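Local coordinates for protein Exo-beta-1,3-glucanase (Streptomyces sp. SirexAA-E, PDB 4PEY) that cleaves laminarin and laminarioligosaccharides as a secreted exo-beta-1,3-glucanase of glycoside hydrolase family 55, working from the non-reducing end and yielding glucose and laminaribiose, at residues T52-L57 with G72-I77; R110-L115 with A132-M137; L285-G290 with A313-D318. The protein carries 1 engineered substitution. All blocks are in the same frame, centred on the assembly; numbering follows the deposited sequence.

Contact 1: T52-L57 with G72-I77; sequences TDRYAL and GFYTSI
Two successive coils of the N-terminal parallel beta-helix, one of the pair of such domains that make up a family 55 glucanase, meet where Tyr55-Leu57 runs parallel to Thr75-Ile77. Three backbone bonds alternate between the strands: Tyr55 N to Tyr74 O (3.0 Å), Ser76 N to Tyr55 O, and Leu57 N to Ser76 O (2.8 Å, nearly straight at 169°). A type II turn from Gly72 to Thr75 leads into the second strand and aims the Tyr74 side chain at the first.

Before the strands begin, the Arg54 guanidinium lies flat on one face of the Tyr74 ring, the planes only 4° apart, with Arg54 CZ 3.3 Å from Tyr74 CD1. This is both a stack and a cation-pi contact. The bend at chi2 (-69°) folds the arginine back over the ring. NH1 bonds Asp53 O (3.0 Å) in the guanidinium plane, but from above the carbonyl plane, and also Gly51 O; NE and NH2 bond Leu312 O and Thr314 OG1 of the C-terminal beta-helix. An alanine here would strip the tyrosine face of its cation and is likely to leave those oxygens, three carbonyls and the Thr314 hydroxyl, short of a donor at the domain junction.

The two strand faces differ. On the one that Tyr55 shares, Leu57 CD1 packs on the Thr75 CG2 methyl (3.8 Å) and Leu57 CB on the Ile77 CG1 methylene. On the other, where Ala56 touches Pro289, the residues are small: Ser76 OG sits 3.3 Å from Ala56 CB. It also bonds a water (2.7 Å) that donates to Leu57 O.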
ATOM      1  N   THR A  52      -9.577 -11.661 -13.237  1.00 14.69           N
ATOM      2  CA  THR A  52      -8.342 -12.376 -12.944  1.00 14.97           C
ATOM      3  C   THR A  52      -7.209 -12.048 -13.917  1.00 13.71           C
ATOM      4  O   THR A  52      -6.091 -12.543 -13.755  1.00 16.52           O
ATOM      5  CB  THR A  52      -8.572 -13.900 -12.937  1.00 18.27           C
ATOM      6  OG1 THR A  52      -9.213 -14.299 -14.155  1.00 20.52           O
ATOM      7  CG2 THR A  52      -9.449 -14.305 -11.746  1.00 19.88           C
ATOM      8  N   ASP A  53      -7.469 -11.196 -14.903  1.00 15.42           N
ATOM      9  CA  ASP A  53      -6.401 -10.809 -15.817  1.00 14.56           C
ATOM     10  C   ASP A  53      -5.414  -9.870 -15.109  1.00 13.80           C
ATOM     11  O   ASP A  53      -5.789  -9.115 -14.209  1.00 14.46           O
ATOM     12  CB  ASP A  53      -6.971 -10.164 -17.085  1.00 17.20           C
ATOM     13  CG  ASP A  53      -7.575 -11.196 -18.049  1.00 22.80           C
ATOM     14  OD1 ASP A  53      -7.306 -12.408 -17.900  1.00 26.10           O
ATOM     15  OD2 ASP A  53      -8.300 -10.794 -18.974  1.00 27.75           O
ATOM     16  N   ARG A  54      -4.145  -9.954 -15.510  1.00 13.32           N
ATOM     17  CA  ARG A  54      -3.037  -9.224 -14.887  1.00 12.23           C
ATOM     18  C   ARG A  54      -2.033  -8.805 -15.951  1.00 13.41           C
ATOM     19  O   ARG A  54      -1.696  -9.612 -16.817  1.00 15.23           O
ATOM     20  CB  ARG A  54      -2.321 -10.094 -13.844  1.00 13.53           C
ATOM     21  CG  ARG A  54      -3.180 -10.574 -12.682  1.00 12.77           C
ATOM     22  CD  ARG A  54      -3.553  -9.408 -11.789  1.00 12.29           C
ATOM     23  NE  ARG A  54      -4.183  -9.829 -10.536  1.00 13.08           N
ATOM     24  CZ  ARG A  54      -5.489 -10.033 -10.372  1.00 13.04           C
ATOM     25  NH1 ARG A  54      -6.327  -9.893 -11.393  1.00 12.33           N
ATOM     26  NH2 ARG A  54      -5.960 -10.397  -9.184  1.00 14.50           N
ATOM     27  N   TYR A  55      -1.515  -7.578 -15.868  1.00 12.12           N
ATOM     28  CA  TYR A  55      -0.578  -7.080 -16.877  1.00 13.51           C
ATOM     29  C   TYR A  55       0.537  -6.252 -16.284  1.00 12.09           C
ATOM     30  O   TYR A  55       0.280  -5.380 -15.440  1.00 12.13           O
ATOM     31  CB  TYR A  55      -1.292  -6.212 -17.918  1.00 14.93           C
ATOM     32  CG  TYR A  55      -2.364  -6.906 -18.703  1.00 16.86           C
ATOM     33  CD1 TYR A  55      -3.677  -6.924 -18.249  1.00 17.08           C
ATOM     34  CD2 TYR A  55      -2.074  -7.525 -19.909  1.00 19.67           C
ATOM     35  CE1 TYR A  55      -4.665  -7.550 -18.964  1.00 19.82           C
ATOM     36  CE2 TYR A  55      -3.061  -8.153 -20.637  1.00 22.32           C
ATOM     37  CZ  TYR A  55      -4.352  -8.160 -20.159  1.00 23.53           C
ATOM     38  OH  TYR A  55      -5.342  -8.785 -20.881  1.00 28.55           O
ATOM     39  N   ALA A  56       1.763  -6.482 -16.763  1.00 11.44           N
ATOM     40  CA  ALA A  56       2.874  -5.573 -16.477  1.00 10.18           C
ATOM     41  C   ALA A  56       3.354  -4.962 -17.780  1.00 13.22           C
ATOM     42  O   ALA A  56       3.622  -5.684 -18.744  1.00 14.94           O
ATOM     43  CB  ALA A  56       4.023  -6.293 -15.770  1.00 12.11           C
ATOM     44  N   LEU A  57       3.441  -3.634 -17.810  1.00 12.19           N
ATOM     45  CA  LEU A  57       3.953  -2.897 -18.965  1.00 12.81           C
ATOM     46  C   LEU A  57       5.350  -2.401 -18.607  1.00 13.48           C
ATOM     47  O   LEU A  57       5.519  -1.633 -17.657  1.00 14.22           O
ATOM     48  CB  LEU A  57       3.040  -1.721 -19.330  1.00 13.05           C
ATOM     49  CG  LEU A  57       1.537  -2.025 -19.379  1.00 12.28           C
ATOM     50  CD1 LEU A  57       0.738  -0.750 -19.630  1.00 14.03           C
ATOM     51  CD2 LEU A  57       1.234  -3.088 -20.434  1.00 14.67           C
ATOM     52  N   GLY A  72      -5.430   0.952 -16.200  1.00 12.81           N
ATOM     53  CA  GLY A  72      -6.617   0.366 -15.597  1.00 12.45           C
ATOM     54  C   GLY A  72      -6.305  -0.532 -14.416  1.00 10.89           C
ATOM     55  O   GLY A  72      -5.209  -0.464 -13.857  1.00 12.27           O
ATOM     56  N   PHE A  73      -7.265  -1.370 -14.029  1.00 11.08           N
ATOM     57  CA  PHE A  73      -7.065  -2.306 -12.928  1.00 10.42           C
ATOM     58  C   PHE A  73      -5.954  -3.311 -13.234  1.00 13.75           C
ATOM     59  O   PHE A  73      -5.747  -3.678 -14.391  1.00 13.10           O
ATOM     60  CB  PHE A  73      -8.359  -3.067 -12.617  1.00 11.62           C
ATOM     61  CG  PHE A  73      -9.392  -2.243 -11.896  1.00 11.99           C
ATOM     62  CD1 PHE A  73     -10.379  -1.561 -12.600  1.00 11.78           C
ATOM     63  CD2 PHE A  73      -9.356  -2.130 -10.507  1.00 12.59           C
ATOM     64  CE1 PHE A  73     -11.327  -0.799 -11.928  1.00 12.09           C
ATOM     65  CE2 PHE A  73     -10.295  -1.373  -9.830  1.00 12.21           C
ATOM     66  CZ  PHE A  73     -11.283  -0.703 -10.539  1.00 12.19           C
ATOM     67  N   TYR A  74      -5.259  -3.740 -12.181  1.00 12.94           N
ATOM     68  CA  TYR A  74      -4.252  -4.808 -12.244  1.00 11.34           C
ATOM     69  C   TYR A  74      -3.245  -4.600 -13.367  1.00 13.19           C
ATOM     70  O   TYR A  74      -2.841  -5.544 -14.048  1.00 12.80           O
ATOM     71  CB  TYR A  74      -4.920  -6.178 -12.401  1.00 11.99           C
ATOM     72  CG  TYR A  74      -6.008  -6.456 -11.392  1.00 12.25           C
ATOM     73  CD1 TYR A  74      -5.707  -6.707 -10.054  1.00 12.16           C
ATOM     74  CD2 TYR A  74      -7.343  -6.467 -11.778  1.00 13.83           C
ATOM     75  CE1 TYR A  74      -6.715  -6.968  -9.127  1.00 12.95           C
ATOM     76  CE2 TYR A  74      -8.353  -6.717 -10.863  1.00 12.32           C
ATOM     77  CZ  TYR A  74      -8.035  -6.971  -9.542  1.00 11.89           C
ATOM     78  OH  TYR A  74      -9.055  -7.219  -8.653  1.00 14.05           O
ATOM     79  N   THR A  75      -2.822  -3.353 -13.525  1.00 11.86           N
ATOM     80  CA  THR A  75      -1.826  -2.997 -14.514  1.00 11.47           C
ATOM     81  C   THR A  75      -0.689  -2.260 -13.812  1.00 11.77           C
ATOM     82  O   THR A  75      -0.929  -1.263 -13.135  1.00 12.79           O
ATOM     83  CB  THR A  75      -2.433  -2.114 -15.631  1.00 11.80           C
ATOM     84  OG1 THR A  75      -3.522  -2.814 -16.252  1.00 12.93           O
ATOM     85  CG2 THR A  75      -1.401  -1.802 -16.678  1.00 13.35           C
ATOM     86  N   SER A  76       0.536  -2.770 -13.947  1.00 11.07           N
ATOM     87  CA  SER A  76       1.716  -2.038 -13.504  1.00 10.43           C
ATOM     88  C   SER A  76       2.410  -1.453 -14.722  1.00 11.98           C
ATOM     89  O   SER A  76       2.390  -2.049 -15.804  1.00 12.72           O
ATOM     90  CB  SER A  76       2.690  -2.938 -12.731  1.00 11.35           C
ATOM     91  OG  SER A  76       3.145  -4.020 -13.528  1.00 12.36           O
ATOM     92  N   ILE A  77       3.019  -0.283 -14.555  1.00 11.59           N
ATOM     93  CA  ILE A  77       3.834   0.275 -15.630  1.00 11.80           C
ATOM     94  C   ILE A  77       5.143   0.760 -15.031  1.00 11.67           C
ATOM     95  O   ILE A  77       5.163   1.330 -13.940  1.00 12.20           O
ATOM     96  CB  ILE A  77       3.098   1.414 -16.393  1.00 11.88           C
ATOM     97  CG1 ILE A  77       3.922   1.876 -17.598  1.00 12.92           C
ATOM     98  CG2 ILE A  77       2.748   2.580 -15.469  1.00 12.32           C
ATOM     99  CD1 ILE A  77       3.126   2.723 -18.571  1.00 14.08           C
TER
HETATM  100  O   HOH W   1       5.336  -3.022 -14.797  1.00 15.64           O

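Contact 2: R110-L115 with A132-M137; sequences RSAENL and APFRRM
Ala112 makes two of the three backbone hydrogen bonds that pair 110-115 with 132-137. Its N donates to Pro133 O (3.1 Å, 170°), and its O accepts from Arg135 N (3.0 Å). Asn114 N then bonds Arg135 O less straightly, at 151°. CA-H...O contacts accompany them, such as Glu113 CA to Arg135 O.

Apolar contacts gather on the side of Ala112 and Phe134, where Ala112 CB lies 4.1 Å from Phe134 CD1. Chi1 of Met137 (-61°) puts CG over the rim of the Phe134 ring, the bend at chi2 turns SD toward Leu115 N in a weak, long bond, and that at chi3 brings CE to 3.9 Å from Leu115 CB. A flexible thioether suits this corner, where coils of the right-handed parallel beta-helix stack. Asn114 and Arg136 both adopt left-handed backbone angles there, which asparagine accepts readily. Nearer the start, Pro133 CG packs on Ser111 CB (3.7 Å).

Among polar side chains, Asn114 and Arg136 lie alongside each other; the bond from Arg136 NE to Asn114 OD1 (3.4 Å) at the guanidinium edge is weak and tentative, resting on one of two arginine conformers. Their stronger partners are the carbonyls of Gly81 and Leu82. Glu113 OE2 lies beside the Arg135 methylene chain, 4.0 Å from Arg135 CD, but the charged ends do not meet: Glu113 OE1 pairs with Lys222 and Arg135 NE with Asp370.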
ATOM      1  N   ARG A 110      -3.038  -0.814  -8.977  1.00 10.71           N
ATOM      2  CA  ARG A 110      -2.250  -0.492 -10.165  1.00  9.60           C
ATOM      3  C   ARG A 110      -0.991   0.226  -9.694  1.00 11.13           C
ATOM      4  O   ARG A 110      -0.893   0.575  -8.521  1.00 12.25           O
ATOM      5  CB  ARG A 110      -3.065   0.355 -11.156  1.00 10.38           C
ATOM      6  CG  ARG A 110      -3.504   1.731 -10.631  1.00 11.30           C
ATOM      7  CD  ARG A 110      -4.724   2.245 -11.397  1.00 11.92           C
ATOM      8  NE  ARG A 110      -5.924   1.506 -11.011  1.00 12.63           N
ATOM      9  CZ  ARG A 110      -7.092   1.556 -11.647  1.00 11.51           C
ATOM     10  NH1 ARG A 110      -7.231   2.294 -12.753  1.00 12.84           N
ATOM     11  NH2 ARG A 110      -8.117   0.845 -11.190  1.00 11.80           N
ATOM     12  N   SER A 111      -0.013   0.430 -10.569  1.00 11.17           N
ATOM     13  CA  SER A 111       1.224   1.061 -10.108  1.00 10.77           C
ATOM     14  C   SER A 111       2.038   1.701 -11.215  1.00 11.24           C
ATOM     15  O   SER A 111       1.966   1.282 -12.369  1.00 12.02           O
ATOM     16  CB  SER A 111       2.103   0.034  -9.381  1.00 11.18           C
ATOM     17  OG  SER A 111       2.503  -0.999 -10.267  1.00 12.98           O
ATOM     18  N   ALA A 112       2.824   2.708 -10.835  1.00  9.60           N
ATOM     19  CA  ALA A 112       3.795   3.354 -11.726  1.00 10.08           C
ATOM     20  C   ALA A 112       5.127   3.452 -11.012  1.00 10.76           C
ATOM     21  O   ALA A 112       5.168   3.837  -9.844  1.00 11.94           O
ATOM     22  CB  ALA A 112       3.324   4.747 -12.145  1.00 12.16           C
ATOM     23  N   GLU A 113       6.210   3.111 -11.706  1.00 11.30           N
ATOM     24  CA  GLU A 113       7.540   3.161 -11.106  1.00 11.32           C
ATOM     25  C   GLU A 113       8.651   3.444 -12.121  1.00 11.29           C
ATOM     26  O   GLU A 113       8.623   2.954 -13.245  1.00 11.92           O
ATOM     27  CB  GLU A 113       7.824   1.837 -10.372  1.00 11.50           C
ATOM     28  CG  GLU A 113       9.152   1.768  -9.619  1.00 12.66           C
ATOM     29  CD  GLU A 113       9.244   0.550  -8.711  1.00 12.06           C
ATOM     30  OE1 GLU A 113       8.684  -0.520  -9.062  1.00 13.28           O
ATOM     31  OE2 GLU A 113       9.874   0.658  -7.635  1.00 14.82           O
ATOM     32  N   ASN A 114       9.633   4.242 -11.711  1.00 10.84           N
ATOM     33  CA  ASN A 114      10.912   4.325 -12.430  1.00 11.06           C
ATOM     34  C   ASN A 114      10.793   4.874 -13.853  1.00 11.57           C
ATOM     35  O   ASN A 114      11.410   4.360 -14.795  1.00 12.90           O
ATOM     36  CB  ASN A 114      11.589   2.940 -12.445  1.00 12.36           C
ATOM     37  CG  ASN A 114      13.082   3.017 -12.751  1.00 12.31           C
ATOM     38  OD1 ASN A 114      13.742   4.005 -12.426  1.00 12.41           O
ATOM     39  ND2 ASN A 114      13.620   1.967 -13.374  1.00 13.38           N
ATOM     40  N   LEU A 115      10.009   5.939 -13.985  1.00 12.31           N
ATOM     41  CA  LEU A 115       9.834   6.647 -15.250  1.00 10.90           C
ATOM     42  C   LEU A 115       9.983   8.144 -15.051  1.00 12.34           C
ATOM     43  O   LEU A 115       9.655   8.670 -13.979  1.00 13.27           O
ATOM     44  CB  LEU A 115       8.452   6.371 -15.856  1.00 12.25           C
ATOM     45  CG  LEU A 115       8.124   4.954 -16.317  1.00 12.50           C
ATOM     46  CD1 LEU A 115       6.627   4.784 -16.451  1.00 16.02           C
ATOM     47  CD2 LEU A 115       8.810   4.668 -17.641  1.00 13.88           C
ATOM     48  N   ALA A 132      -2.318   2.003  -5.046  1.00 10.52           N
ATOM     49  CA  ALA A 132      -1.949   2.511  -6.365  1.00 10.75           C
ATOM     50  C   ALA A 132      -0.645   3.304  -6.272  1.00 10.98           C
ATOM     51  O   ALA A 132      -0.618   4.525  -6.514  1.00 12.37           O
ATOM     52  CB  ALA A 132      -3.070   3.369  -6.938  1.00 12.36           C
ATOM     53  N   PRO A 133       0.446   2.615  -5.909  1.00 10.15           N
ATOM     54  CA  PRO A 133       1.700   3.316  -5.612  1.00 10.26           C
ATOM     55  C   PRO A 133       2.351   4.015  -6.803  1.00 11.32           C
ATOM     56  O   PRO A 133       2.263   3.574  -7.950  1.00 11.72           O
ATOM     57  CB  PRO A 133       2.609   2.191  -5.099  1.00 10.64           C
ATOM     58  CG  PRO A 133       2.074   0.955  -5.764  1.00 10.20           C
ATOM     59  CD  PRO A 133       0.583   1.153  -5.751  1.00 10.98           C
ATOM     60  N   PHE A 134       3.036   5.105  -6.479  1.00 10.44           N
ATOM     61  CA  PHE A 134       3.719   5.979  -7.422  1.00 12.11           C
ATOM     62  C   PHE A 134       5.134   6.134  -6.848  1.00 11.31           C
ATOM     63  O   PHE A 134       5.343   6.902  -5.899  1.00 11.33           O
ATOM     64  CB  PHE A 134       2.949   7.305  -7.508  1.00 10.62           C
ATOM     65  CG  PHE A 134       3.301   8.203  -8.675  1.00 11.41           C
ATOM     66  CD1 PHE A 134       2.646   8.072  -9.893  1.00 12.34           C
ATOM     67  CD2 PHE A 134       4.200   9.254  -8.517  1.00 12.10           C
ATOM     68  CE1 PHE A 134       2.920   8.929 -10.960  1.00 12.58           C
ATOM     69  CE2 PHE A 134       4.471  10.123  -9.576  1.00 12.47           C
ATOM     70  CZ  PHE A 134       3.835   9.949 -10.800  1.00 14.56           C
ATOM     71  N   ARG A 135       6.086   5.359  -7.376  1.00 11.41           N
ATOM     72  CA  ARG A 135       7.444   5.272  -6.817  1.00 11.23           C
ATOM     73  C   ARG A 135       8.539   5.614  -7.813  1.00 10.80           C
ATOM     74  O   ARG A 135       8.446   5.248  -8.978  1.00 11.13           O
ATOM     75  CB  ARG A 135       7.740   3.857  -6.310  1.00 11.38           C
ATOM     76  CG  ARG A 135       6.938   3.380  -5.115  1.00 10.87           C
ATOM     77  CD  ARG A 135       7.324   1.935  -4.780  1.00 11.08           C
ATOM     78  NE  ARG A 135       6.537   1.376  -3.679  1.00 11.12           N
ATOM     79  CZ  ARG A 135       6.834   1.493  -2.388  1.00 10.53           C
ATOM     80  NH1 ARG A 135       7.917   2.167  -2.001  1.00 11.10           N
ATOM     81  NH2 ARG A 135       6.029   0.944  -1.480  1.00 10.57           N
ATOM     82  N   ARG A 136       9.591   6.280  -7.347  1.00 10.94           N
ATOM     83  CA  ARG A 136      10.784   6.507  -8.169  0.51 11.57           C
ATOM     84  C   ARG A 136      10.400   7.142  -9.507  1.00 11.87           C
ATOM     85  O   ARG A 136      10.894   6.750 -10.563  1.00 12.49           O
ATOM     86  CB  ARG A 136      11.550   5.185  -8.386  0.51 15.12           C
ATOM     87  CG  ARG A 136      13.034   5.330  -8.715  0.51 16.77           C
ATOM     88  CD  ARG A 136      13.666   3.961  -9.018  0.51 14.01           C
ATOM     89  NE  ARG A 136      15.090   4.048  -9.343  0.51 14.29           N
ATOM     90  CZ  ARG A 136      16.061   4.049  -8.438  0.51 15.75           C
ATOM     91  NH1 ARG A 136      17.330   4.127  -8.819  0.51 19.42           N
ATOM     92  NH2 ARG A 136      15.762   3.972  -7.150  0.51 17.06           N
ATOM     93  N   MET A 137       9.516   8.133  -9.446  1.00 10.80           N
ATOM     94  CA  MET A 137       9.056   8.838 -10.636  1.00 10.67           C
ATOM     95  C   MET A 137       9.679  10.223 -10.711  1.00 10.90           C
ATOM     96  O   MET A 137       9.884  10.874  -9.682  1.00 13.36           O
ATOM     97  CB  MET A 137       7.524   8.968 -10.628  1.00 12.39           C
ATOM     98  CG  MET A 137       6.791   7.631 -10.622  1.00 12.03           C
ATOM     99  SD  MET A 137       6.915   6.707 -12.174  1.00 11.54           S
ATOM    100  CE  MET A 137       5.910   7.710 -13.271  1.00 12.67           C
TER

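Contact 3: L285-G290 with A313-D318; sequences LLFTPG and ATIIPD
A small, mostly apolar corner contact joins two coils of the C-terminal beta-helix: Ala313 packs against the chain where strand 284-287 ends and turns through Thr288-Gly290. Ala313 CB is at the centre of the contact. It sits 3.7 Å from Phe287 CB and equally 3.7 Å from Thr288 O, with Pro289 CA a little farther off. A single methyl group suits a place hemmed in by a phenylalanine stem and backbone, and it is buried along with the other residues that touch here.

One hydrogen bond joins the two backbones. Thr314 N donates to Gly290 O (2.9 Å), the donor lying nearly in line with the carbonyl, and Ala313 CA approaches the same oxygen at 3.5 Å. Gly290 is almost fully extended, with phi 172° and psi -175°, a shape that glycine takes easily because it has no side chain. The Thr314 hydroxyl is engaged separately, with Leu312 O and with Arg54 of the N-terminal domain.

The strands on which the two segments lie belong to different rows. Strand 284-287 lies between 263-266 and 306-309, while 314-317 runs between 291-294 and 337-340. Phe287 spans both rows, touching Val266 on one side of its own row and Leu337 on strand 337-340.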
ATOM      1  N   LEU A 285      12.522 -14.864  -5.669  1.00 13.68           N
ATOM      2  CA  LEU A 285      11.235 -15.107  -6.325  1.00 14.05           C
ATOM      3  C   LEU A 285      10.795 -13.901  -7.139  1.00 13.17           C
ATOM      4  O   LEU A 285      10.740 -12.791  -6.618  1.00 13.10           O
ATOM      5  CB  LEU A 285      10.153 -15.443  -5.291  1.00 13.15           C
ATOM      6  CG  LEU A 285      10.389 -16.717  -4.468  1.00 13.15           C
ATOM      7  CD1 LEU A 285       9.322 -16.861  -3.393  1.00 15.15           C
ATOM      8  CD2 LEU A 285      10.417 -17.957  -5.359  1.00 15.16           C
ATOM      9  N   LEU A 286      10.486 -14.126  -8.413  1.00 13.30           N
ATOM     10  CA  LEU A 286       9.877 -13.110  -9.266  1.00 13.19           C
ATOM     11  C   LEU A 286       8.521 -13.610  -9.728  1.00 13.51           C
ATOM     12  O   LEU A 286       8.455 -14.525 -10.556  1.00 14.71           O
ATOM     13  CB  LEU A 286      10.764 -12.794 -10.478  1.00 14.85           C
ATOM     14  CG  LEU A 286      10.262 -11.659 -11.378  1.00 14.53           C
ATOM     15  CD1 LEU A 286      10.370 -10.321 -10.655  1.00 15.99           C
ATOM     16  CD2 LEU A 286      11.027 -11.631 -12.698  1.00 17.56           C
ATOM     17  N   PHE A 287       7.444 -13.036  -9.185  1.00 13.34           N
ATOM     18  CA  PHE A 287       6.100 -13.453  -9.564  1.00 12.38           C
ATOM     19  C   PHE A 287       5.646 -12.683 -10.799  1.00 12.33           C
ATOM     20  O   PHE A 287       5.382 -11.479 -10.739  1.00 14.72           O
ATOM     21  CB  PHE A 287       5.096 -13.246  -8.415  1.00 13.62           C
ATOM     22  CG  PHE A 287       5.313 -14.157  -7.238  1.00 12.97           C
ATOM     23  CD1 PHE A 287       6.253 -13.845  -6.269  1.00 14.70           C
ATOM     24  CD2 PHE A 287       4.568 -15.323  -7.096  1.00 15.28           C
ATOM     25  CE1 PHE A 287       6.449 -14.681  -5.178  1.00 16.42           C
ATOM     26  CE2 PHE A 287       4.768 -16.159  -6.014  1.00 14.78           C
ATOM     27  CZ  PHE A 287       5.703 -15.838  -5.055  1.00 16.04           C
ATOM     28  N   THR A 288       5.548 -13.377 -11.924  1.00 13.51           N
ATOM     29  CA  THR A 288       5.040 -12.753 -13.139  1.00 13.65           C
ATOM     30  C   THR A 288       3.531 -12.524 -12.961  1.00 13.42           C
ATOM     31  O   THR A 288       2.908 -13.149 -12.094  1.00 13.51           O
ATOM     32  CB  THR A 288       5.340 -13.624 -14.379  1.00 15.36           C
ATOM     33  OG1 THR A 288       4.658 -14.880 -14.281  1.00 15.60           O
ATOM     34  CG2 THR A 288       6.837 -13.876 -14.494  1.00 16.50           C
ATOM     35  N   PRO A 289       2.936 -11.617 -13.756  1.00 13.31           N
ATOM     36  CA  PRO A 289       1.530 -11.265 -13.508  1.00 13.14           C
ATOM     37  C   PRO A 289       0.589 -12.440 -13.712  1.00 14.59           C
ATOM     38  O   PRO A 289       0.575 -13.062 -14.773  1.00 16.01           O
ATOM     39  CB  PRO A 289       1.249 -10.161 -14.537  1.00 13.47           C
ATOM     40  CG  PRO A 289       2.619  -9.655 -14.946  1.00 12.46           C
ATOM     41  CD  PRO A 289       3.495 -10.861 -14.889  1.00 13.50           C
ATOM     42  N   GLY A 290      -0.188 -12.741 -12.682  1.00 13.07           N
ATOM     43  CA  GLY A 290      -1.147 -13.820 -12.751  1.00 13.14           C
ATOM     44  C   GLY A 290      -1.747 -14.052 -11.387  1.00 12.87           C
ATOM     45  O   GLY A 290      -1.466 -13.311 -10.447  1.00 12.55           O
ATOM     46  N   ALA A 313       0.550  -9.345  -9.370  1.00 12.23           N
ATOM     47  CA  ALA A 313       0.587 -10.779  -9.109  1.00 11.06           C
ATOM     48  C   ALA A 313      -0.122 -11.089  -7.793  1.00 11.16           C
ATOM     49  O   ALA A 313       0.108 -10.429  -6.780  1.00 12.42           O
ATOM     50  CB  ALA A 313       2.030 -11.280  -9.072  1.00 11.99           C
ATOM     51  N   THR A 314      -0.984 -12.095  -7.826  1.00 10.42           N
ATOM     52  CA  THR A 314      -1.909 -12.351  -6.740  1.00 11.67           C
ATOM     53  C   THR A 314      -1.779 -13.774  -6.232  1.00 11.63           C
ATOM     54  O   THR A 314      -1.694 -14.709  -7.027  1.00 13.46           O
ATOM     55  CB  THR A 314      -3.360 -12.090  -7.208  1.00 11.65           C
ATOM     56  OG1 THR A 314      -3.494 -10.706  -7.545  1.00 11.90           O
ATOM     57  CG2 THR A 314      -4.389 -12.454  -6.131  1.00 13.23           C
ATOM     58  N   ILE A 315      -1.772 -13.926  -4.908  1.00 11.56           N
ATOM     59  CA  ILE A 315      -1.714 -15.236  -4.280  0.83 10.67           C
ATOM     60  C   ILE A 315      -3.018 -15.518  -3.543  1.00 10.97           C
ATOM     61  O   ILE A 315      -3.446 -14.714  -2.715  1.00 12.11           O
ATOM     62  CB  ILE A 315      -0.542 -15.337  -3.289  0.83 12.40           C
ATOM     63  CG1 ILE A 315       0.779 -15.069  -4.012  0.83 15.02           C
ATOM     64  CG2 ILE A 315      -0.529 -16.708  -2.620  0.83 13.80           C
ATOM     65  CD1 ILE A 315       1.917 -14.723  -3.094  0.83 15.08           C
ATOM     66  N   ILE A 316      -3.651 -16.650  -3.855  1.00 12.41           N
ATOM     67  CA  ILE A 316      -4.850 -17.074  -3.142  1.00 12.08           C
ATOM     68  C   ILE A 316      -4.541 -18.346  -2.364  1.00 11.78           C
ATOM     69  O   ILE A 316      -4.213 -19.375  -2.960  1.00 13.34           O
ATOM     70  CB  ILE A 316      -6.039 -17.345  -4.087  1.00 12.56           C
ATOM     71  CG1 ILE A 316      -6.469 -16.058  -4.805  1.00 12.84           C
ATOM     72  CG2 ILE A 316      -7.220 -17.955  -3.313  1.00 13.58           C
ATOM     73  CD1 ILE A 316      -7.465 -16.319  -5.937  1.00 14.69           C
ATOM     74  N   PRO A 317      -4.635 -18.282  -1.029  1.00 11.46           N
ATOM     75  CA  PRO A 317      -4.430 -19.493  -0.232  1.00 12.74           C
ATOM     76  C   PRO A 317      -5.695 -20.354  -0.209  1.00 13.40           C
ATOM     77  O   PRO A 317      -6.770 -19.889   0.189  1.00 14.89           O
ATOM     78  CB  PRO A 317      -4.092 -18.941   1.157  1.00 13.32           C
ATOM     79  CG  PRO A 317      -4.873 -17.641   1.224  1.00 13.13           C
ATOM     80  CD  PRO A 317      -4.922 -17.099  -0.198  1.00 11.72           C
ATOM     81  N   ASP A 318      -5.565 -21.597  -0.654  1.00 12.81           N
ATOM     82  CA  ASP A 318      -6.670 -22.549  -0.591  1.00 12.43           C
ATOM     83  C   ASP A 318      -6.682 -23.261   0.759  1.00 14.63           C
ATOM     84  O   ASP A 318      -5.707 -23.183   1.515  1.00 15.60           O
ATOM     85  CB  ASP A 318      -6.565 -23.590  -1.712  1.00 14.22           C
ATOM     86  CG  ASP A 318      -6.659 -22.981  -3.101  1.00 15.60           C
ATOM     87  OD1 ASP A 318      -7.172 -21.846  -3.247  1.00 16.17           O
ATOM     88  OD2 ASP A 318      -6.233 -23.658  -4.060  1.00 17.73           O
TER

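How the contacts relate
Contacts 1, 2 and 3 follow one another along the chain, each closing before the next opens. Contacts 1 and 2, with centres about 13 Å apart, share the N-terminal beta-helix: strands 75-79 and 110-113 are neighbours, so 55-59, 75-79, 110-113 and 134-135 form consecutive parallel rungs, linked by backbone bonds such as Ile77 N to Ser111 O. Contact 3 belongs to the C-terminal beta-helix, yet its centre is also about 13 Å from that of contact 1, which it touches through Pro289 and Thr314. Contacts 2 and 3 are about 20 Å apart between centres and do not meet. Contact 1 touches both of the others and so connects the coil stacks of the two domains.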